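KLLA0E03807p (Kluyveromyces lactis, PDB 3SQI) is the budding-yeast kinetochore protein Ndc10, a platform for inner kinetochore assembly, here as its N-terminal DNA-binding domain. Local coordinates at residues 184-189 and 298-303; 276-281 and 308-313. One frame throughout, in Å; residues are numbered along the deposited sequence.

How the interactions relate
Coming from the N-terminal helices and two earlier strands, the chain reaches strand 185-187, an edge strand of a three-stranded antiparallel sheet. It then runs through several helices to the loop at 276-281. Further along, 298-303 folds back on the strand, and interaction 1 closes a loop of 108 intervening residues. Next comes helix 304-310, whose C-terminal part meets 276-281; interaction 2 closes a shorter loop of 26 residues. The segments alternate, so the two loops cross. Both contacts lie in the CBF3 subunit domain 2 region, with centres about 7 Å apart. Asn311 joins them: its amide probably hydrogen-bonds Val186 O and Val188 N. Sheet, loop and helix are thus tied together.

Interaction 1 (184-189 and 298-303); sequences NFVLVP and NTIGIP
Ile302 points its side chain at the strand segment and meets Asn184 and Val186. From CB, the CG1 branch carries the contact. Chi1 is -54°, with CG1 opposite the carbonyl carbon and beside the backbone N. CG1 lies 3.9 Å from Asn184 OD1. A further extended step brings the terminal CD1 between two neighbours. It is closest to the same Asn184 OD1. Ile302 CD1 also approaches Val186 CG2 at 4.3 Å. The Asn184 and Ile302 side chains run past each other in opposite directions.

Asn184 reaches over because its CG stands opposite its backbone N, at a chi1 of -171°. This carries the amide out from the residue just before the strand to the isoleucine tip. Val186 presents CG2 to a second isoleucine, and Val186 CG2 meets Ile300 CG2 at 4.0 Å. The two side chains cross at a slant. The longer branch of Ile300 leads away from the strand. The loop is held in shape by its own backbone bond, Thr299 N to Ile302 O, at 2.9 Å. Ile307 of helix 304-310 and Ala178 of strand 174-179 also touch Val186, so the valine sits in a wider apolar cluster.

No hydrogen bond crosses between the two segments. The loop therefore does not extend the sheet as another strand. Methyl groups make most of the contact, and the Asn184 amide lies against the Ile302 tip. This implies adhesion by van der Waals packing and burial of apolar surface, with little directional control.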
loop_
_atom_site.group_PDB
_atom_site.type_symbol
_atom_site.label_atom_id
_atom_site.label_comp_id
_atom_site.label_asym_id
_atom_site.label_seq_id
_atom_site.Cartn_x
_atom_site.Cartn_y
_atom_site.Cartn_z
ATOM N N ASN A 184 -3.311 9.647 -4.376
ATOM C CA ASN A 184 -2.136 9.903 -3.566
ATOM C C ASN A 184 -1.888 8.720 -2.646
ATOM O O ASN A 184 -2.677 8.478 -1.731
ATOM C CB ASN A 184 -2.378 11.174 -2.750
ATOM C CG ASN A 184 -1.141 11.657 -2.026
ATOM O OD1 ASN A 184 -0.704 11.052 -1.045
ATOM N ND2 ASN A 184 -0.586 12.775 -2.485
ATOM N N PHE A 185 -0.809 7.977 -2.877
ATOM C CA PHE A 185 -0.549 6.796 -2.053
ATOM C C PHE A 185 0.898 6.327 -1.992
ATOM O O PHE A 185 1.729 6.746 -2.792
ATOM C CB PHE A 185 -1.411 5.643 -2.522
ATOM C CG PHE A 185 -0.990 5.080 -3.832
ATOM C CD1 PHE A 185 -0.060 4.057 -3.887
ATOM C CD2 PHE A 185 -1.523 5.570 -5.013
ATOM C CE1 PHE A 185 0.336 3.528 -5.099
ATOM C CE2 PHE A 185 -1.133 5.046 -6.230
ATOM C CZ PHE A 185 -0.200 4.024 -6.271
ATOM N N VAL A 186 1.185 5.456 -1.024
ATOM C CA VAL A 186 2.512 4.847 -0.873
ATOM C C VAL A 186 2.452 3.349 -0.523
ATOM O O VAL A 186 1.875 2.961 0.496
ATOM C CB VAL A 186 3.329 5.558 0.225
ATOM C CG1 VAL A 186 4.609 4.768 0.549
ATOM C CG2 VAL A 186 3.628 7.012 -0.170
ATOM N N LEU A 187 3.076 2.514 -1.353
ATOM C CA LEU A 187 3.144 1.068 -1.114
ATOM C C LEU A 187 4.494 0.640 -0.542
ATOM O O LEU A 187 5.532 1.187 -0.903
ATOM C CB LEU A 187 2.861 0.284 -2.397
ATOM C CG LEU A 187 1.418 0.242 -2.905
ATOM C CD1 LEU A 187 1.280 -0.855 -3.938
ATOM C CD2 LEU A 187 0.438 0.000 -1.761
ATOM N N VAL A 188 4.472 -0.344 0.348
ATOM C CA VAL A 188 5.679 -0.776 1.038
ATOM C C VAL A 188 5.739 -2.304 1.093
ATOM O O VAL A 188 4.722 -2.973 1.311
ATOM C CB VAL A 188 5.727 -0.176 2.464
ATOM C CG1 VAL A 188 6.648 -0.983 3.372
ATOM C CG2 VAL A 188 6.160 1.281 2.406
ATOM N N PRO A 189 6.938 -2.868 0.885
ATOM C CA PRO A 189 7.085 -4.325 0.864
ATOM C C PRO A 189 6.881 -4.963 2.236
ATOM O O PRO A 189 7.479 -4.520 3.214
ATOM C CB PRO A 189 8.537 -4.513 0.405
ATOM C CG PRO A 189 9.240 -3.290 0.878
ATOM C CD PRO A 189 8.228 -2.184 0.683
ATOM N N ASN A 298 8.510 11.661 7.031
ATOM C CA ASN A 298 7.503 11.577 5.966
ATOM C C ASN A 298 8.089 11.157 4.624
ATOM O O ASN A 298 9.290 11.307 4.384
ATOM C CB ASN A 298 6.708 12.884 5.806
ATOM C CG ASN A 298 7.057 13.917 6.849
ATOM O OD1 ASN A 298 6.426 13.988 7.904
ATOM N ND2 ASN A 298 8.071 14.729 6.561
ATOM N N THR A 299 7.247 10.647 3.734
ATOM C CA THR A 299 7.788 10.084 2.508
ATOM C C THR A 299 7.505 10.914 1.261
ATOM O O THR A 299 8.403 11.578 0.755
ATOM C CB THR A 299 7.367 8.632 2.335
ATOM O OG1 THR A 299 7.300 8.028 3.632
ATOM C CG2 THR A 299 8.383 7.885 1.505
ATOM N N ILE A 300 6.280 10.901 0.754
ATOM C CA ILE A 300 6.025 11.719 -0.434
ATOM C C ILE A 300 5.466 13.071 -0.004
ATOM O O ILE A 300 6.160 14.075 -0.112
ATOM C CB ILE A 300 5.223 10.994 -1.596
ATOM C CG1 ILE A 300 5.518 11.671 -2.951
ATOM C CG2 ILE A 300 3.683 10.826 -1.292
ATOM C CD1 ILE A 300 6.922 11.367 -3.533
ATOM N N GLY A 301 4.223 13.115 0.456
ATOM C CA GLY A 301 3.781 14.230 1.272
ATOM C C GLY A 301 3.510 13.808 2.704
ATOM O O GLY A 301 3.215 14.634 3.554
ATOM N N ILE A 302 3.645 12.512 2.960
ATOM C CA ILE A 302 2.896 11.828 4.011
ATOM C C ILE A 302 3.690 11.375 5.227
ATOM O O ILE A 302 4.725 10.731 5.091
ATOM C CB ILE A 302 2.188 10.616 3.411
ATOM C CG1 ILE A 302 1.347 11.061 2.214
ATOM C CG2 ILE A 302 1.349 9.922 4.445
ATOM C CD1 ILE A 302 0.855 9.945 1.357
ATOM N N PRO A 303 3.208 11.715 6.428
ATOM C CA PRO A 303 3.785 11.193 7.669
ATOM C C PRO A 303 3.900 9.684 7.564
ATOM O O PRO A 303 3.026 9.060 6.967
ATOM C CB PRO A 303 2.729 11.546 8.716
ATOM C CG PRO A 303 2.012 12.708 8.150
ATOM C CD PRO A 303 1.980 12.488 6.672
#

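Interaction 2 (276-281 and 308-313)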
loop_
_atom_site.group_PDB
_atom_site.type_symbol
_atom_site.label_atom_id
_atom_site.label_comp_id
_atom_site.label_asym_id
_atom_site.label_seq_id
_atom_site.Cartn_x
_atom_site.Cartn_y
_atom_site.Cartn_z
ATOM N N PRO A 276 -9.684 3.558 6.635
ATOM C CA PRO A 276 -8.610 4.553 6.567
ATOM C C PRO A 276 -8.271 4.950 5.137
ATOM O O PRO A 276 -8.396 4.122 4.229
ATOM C CB PRO A 276 -7.423 3.808 7.175
ATOM C CG PRO A 276 -8.048 2.900 8.170
ATOM C CD PRO A 276 -9.363 2.472 7.576
ATOM N N GLN A 277 -7.832 6.198 4.961
ATOM C CA GLN A 277 -7.435 6.745 3.661
ATOM C C GLN A 277 -6.186 7.627 3.758
ATOM O O GLN A 277 -5.869 8.158 4.820
ATOM C CB GLN A 277 -8.566 7.593 3.080
ATOM C CG GLN A 277 -9.860 6.858 2.867
ATOM C CD GLN A 277 -11.012 7.809 2.604
ATOM O OE1 GLN A 277 -11.994 7.831 3.348
ATOM N NE2 GLN A 277 -10.893 8.610 1.547
ATOM N N PHE A 278 -5.478 7.792 2.646
ATOM C CA PHE A 278 -4.430 8.803 2.596
ATOM C C PHE A 278 -5.084 10.170 2.429
ATOM O O PHE A 278 -6.164 10.276 1.848
ATOM C CB PHE A 278 -3.445 8.543 1.449
ATOM C CG PHE A 278 -2.530 7.376 1.684
ATOM C CD1 PHE A 278 -1.674 7.355 2.774
ATOM C CD2 PHE A 278 -2.524 6.298 0.812
ATOM C CE1 PHE A 278 -0.834 6.274 2.996
ATOM C CE2 PHE A 278 -1.688 5.218 1.028
ATOM C CZ PHE A 278 -0.840 5.206 2.120
ATOM N N PRO A 279 -4.438 11.219 2.952
ATOM C CA PRO A 279 -4.875 12.608 2.788
ATOM C C PRO A 279 -4.724 13.022 1.339
ATOM O O PRO A 279 -4.293 12.194 0.535
ATOM C CB PRO A 279 -3.870 13.383 3.636
ATOM C CG PRO A 279 -3.316 12.382 4.595
ATOM C CD PRO A 279 -3.276 11.107 3.846
ATOM N N ASP A 280 -5.060 14.263 0.996
ATOM C CA ASP A 280 -4.730 14.746 -0.343
ATOM C C ASP A 280 -3.807 15.953 -0.330
ATOM O O ASP A 280 -3.924 16.834 0.522
ATOM C CB ASP A 280 -5.967 15.049 -1.183
ATOM C CG ASP A 280 -5.610 15.421 -2.613
ATOM O OD1 ASP A 280 -5.779 16.602 -2.989
ATOM O OD2 ASP A 280 -5.135 14.532 -3.355
ATOM N N PHE A 281 -2.895 15.988 -1.296
ATOM C CA PHE A 281 -1.892 17.039 -1.355
ATOM C C PHE A 281 -1.797 17.702 -2.724
ATOM O O PHE A 281 -1.513 17.050 -3.735
ATOM C CB PHE A 281 -0.533 16.494 -0.910
ATOM C CG PHE A 281 -0.493 16.102 0.538
ATOM C CD1 PHE A 281 -0.102 17.015 1.506
ATOM C CD2 PHE A 281 -0.869 14.829 0.938
ATOM C CE1 PHE A 281 -0.073 16.662 2.845
ATOM C CE2 PHE A 281 -0.844 14.471 2.276
ATOM C CZ PHE A 281 -0.444 15.389 3.230
ATOM N N GLU A 308 2.951 3.054 7.467
ATOM C CA GLU A 308 3.197 1.815 8.195
ATOM C C GLU A 308 1.886 1.222 8.656
ATOM O O GLU A 308 1.745 0.005 8.738
ATOM C CB GLU A 308 4.080 2.058 9.413
ATOM C CG GLU A 308 5.418 2.692 9.100
ATOM C CD GLU A 308 6.207 3.020 10.351
ATOM O OE1 GLU A 308 6.758 4.139 10.427
ATOM O OE2 GLU A 308 6.275 2.162 11.258
ATOM N N LYS A 309 0.927 2.086 8.968
ATOM C CA LYS A 309 -0.381 1.625 9.419
ATOM C C LYS A 309 -1.196 1.027 8.278
ATOM O O LYS A 309 -1.729 -0.072 8.405
ATOM C CB LYS A 309 -1.159 2.758 10.083
ATOM C CG LYS A 309 -2.610 2.422 10.372
ATOM C CD LYS A 309 -2.775 1.399 11.488
ATOM C CE LYS A 309 -4.251 1.218 11.845
ATOM N NZ LYS A 309 -4.454 0.235 12.940
ATOM N N MET A 310 -1.277 1.744 7.161
ATOM C CA MET A 310 -2.092 1.306 6.030
ATOM C C MET A 310 -1.498 0.125 5.276
ATOM O O MET A 310 -2.227 -0.723 4.767
ATOM C CB MET A 310 -2.387 2.472 5.084
ATOM C CG MET A 310 -3.332 3.502 5.692
ATOM S SD MET A 310 -4.650 3.969 4.556
ATOM C CE MET A 310 -3.931 5.417 3.813
ATOM N N ASN A 311 -0.173 0.068 5.210
ATOM C CA ASN A 311 0.505 -1.095 4.653
ATOM C C ASN A 311 0.734 -2.141 5.745
ATOM O O ASN A 311 1.186 -3.255 5.476
ATOM C CB ASN A 311 1.832 -0.695 4.002
ATOM C CG ASN A 311 1.647 0.193 2.776
ATOM O OD1 ASN A 311 1.741 -0.273 1.643
ATOM N ND2 ASN A 311 1.392 1.476 3.001
ATOM N N ARG A 312 0.431 -1.762 6.982
ATOM C CA ARG A 312 0.501 -2.670 8.124
ATOM C C ARG A 312 1.817 -3.426 8.238
ATOM O O ARG A 312 1.826 -4.601 8.607
ATOM C CB ARG A 312 -0.649 -3.669 8.065
ATOM C CG ARG A 312 -2.025 -3.034 8.000
ATOM C CD ARG A 312 -3.070 -4.107 7.810
ATOM N NE ARG A 312 -2.561 -5.112 6.895
ATOM C CZ ARG A 312 -2.596 -4.990 5.576
ATOM N NH1 ARG A 312 -3.140 -3.907 5.030
ATOM N NH2 ARG A 312 -2.089 -5.950 4.810
ATOM N N THR A 313 2.922 -2.757 7.918
ATOM C CA THR A 313 4.252 -3.345 8.095
ATOM C C THR A 313 5.223 -2.267 8.521
ATOM O O THR A 313 5.043 -1.108 8.159
ATOM C CB THR A 313 4.780 -4.037 6.805
ATOM O OG1 THR A 313 6.065 -4.626 7.062
ATOM C CG2 THR A 313 4.893 -3.051 5.656
#
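Met310 lays its thioether over one face of the Phe278 ring. The terminal methyl CE sits above the ring centre, in a CH-pi contact. The sulfur stands farther out on nearly the same line. SD is 4.6 Å from the centroid of the Phe278 ring and 5° off its normal, which makes this a Met-aromatic contact.

Met310, from helix 304-310, has CG beside its backbone N, at a chi1 of -69°. Its chain then bends at chi2 and chi3, which carries the methyl over the ring. On the way the sulfur passes Pro276. Met310 SD lies 3.8 Å from Pro276 CB, and the Pro276 carbonyl oxygen is equally near. The methionine thus rests against two residues of the loop.

Asn311 approaches the same ring differently. Its ND2 is at the ring edge, near the plane, 4.4 Å from Phe278 CZ. This amide nitrogen is already engaged: it hydrogen-bonds Ile307 O and Val186 O. With an alanine in place of Phe278, the Met310 thioether is likely to lose its aromatic partner, leaving its methyl freer to turn. Thr149 of helix 133-149 and Tyr306 also touch Phe278.

The contact packs the C-terminal part of helix 304-310, with Asn311 beyond Met310, against an irregular loop. It lies in the core of a domain whose family belongs with DNA breaking-rejoining enzymes, consistent with a tyrosine-recombinase-like fold.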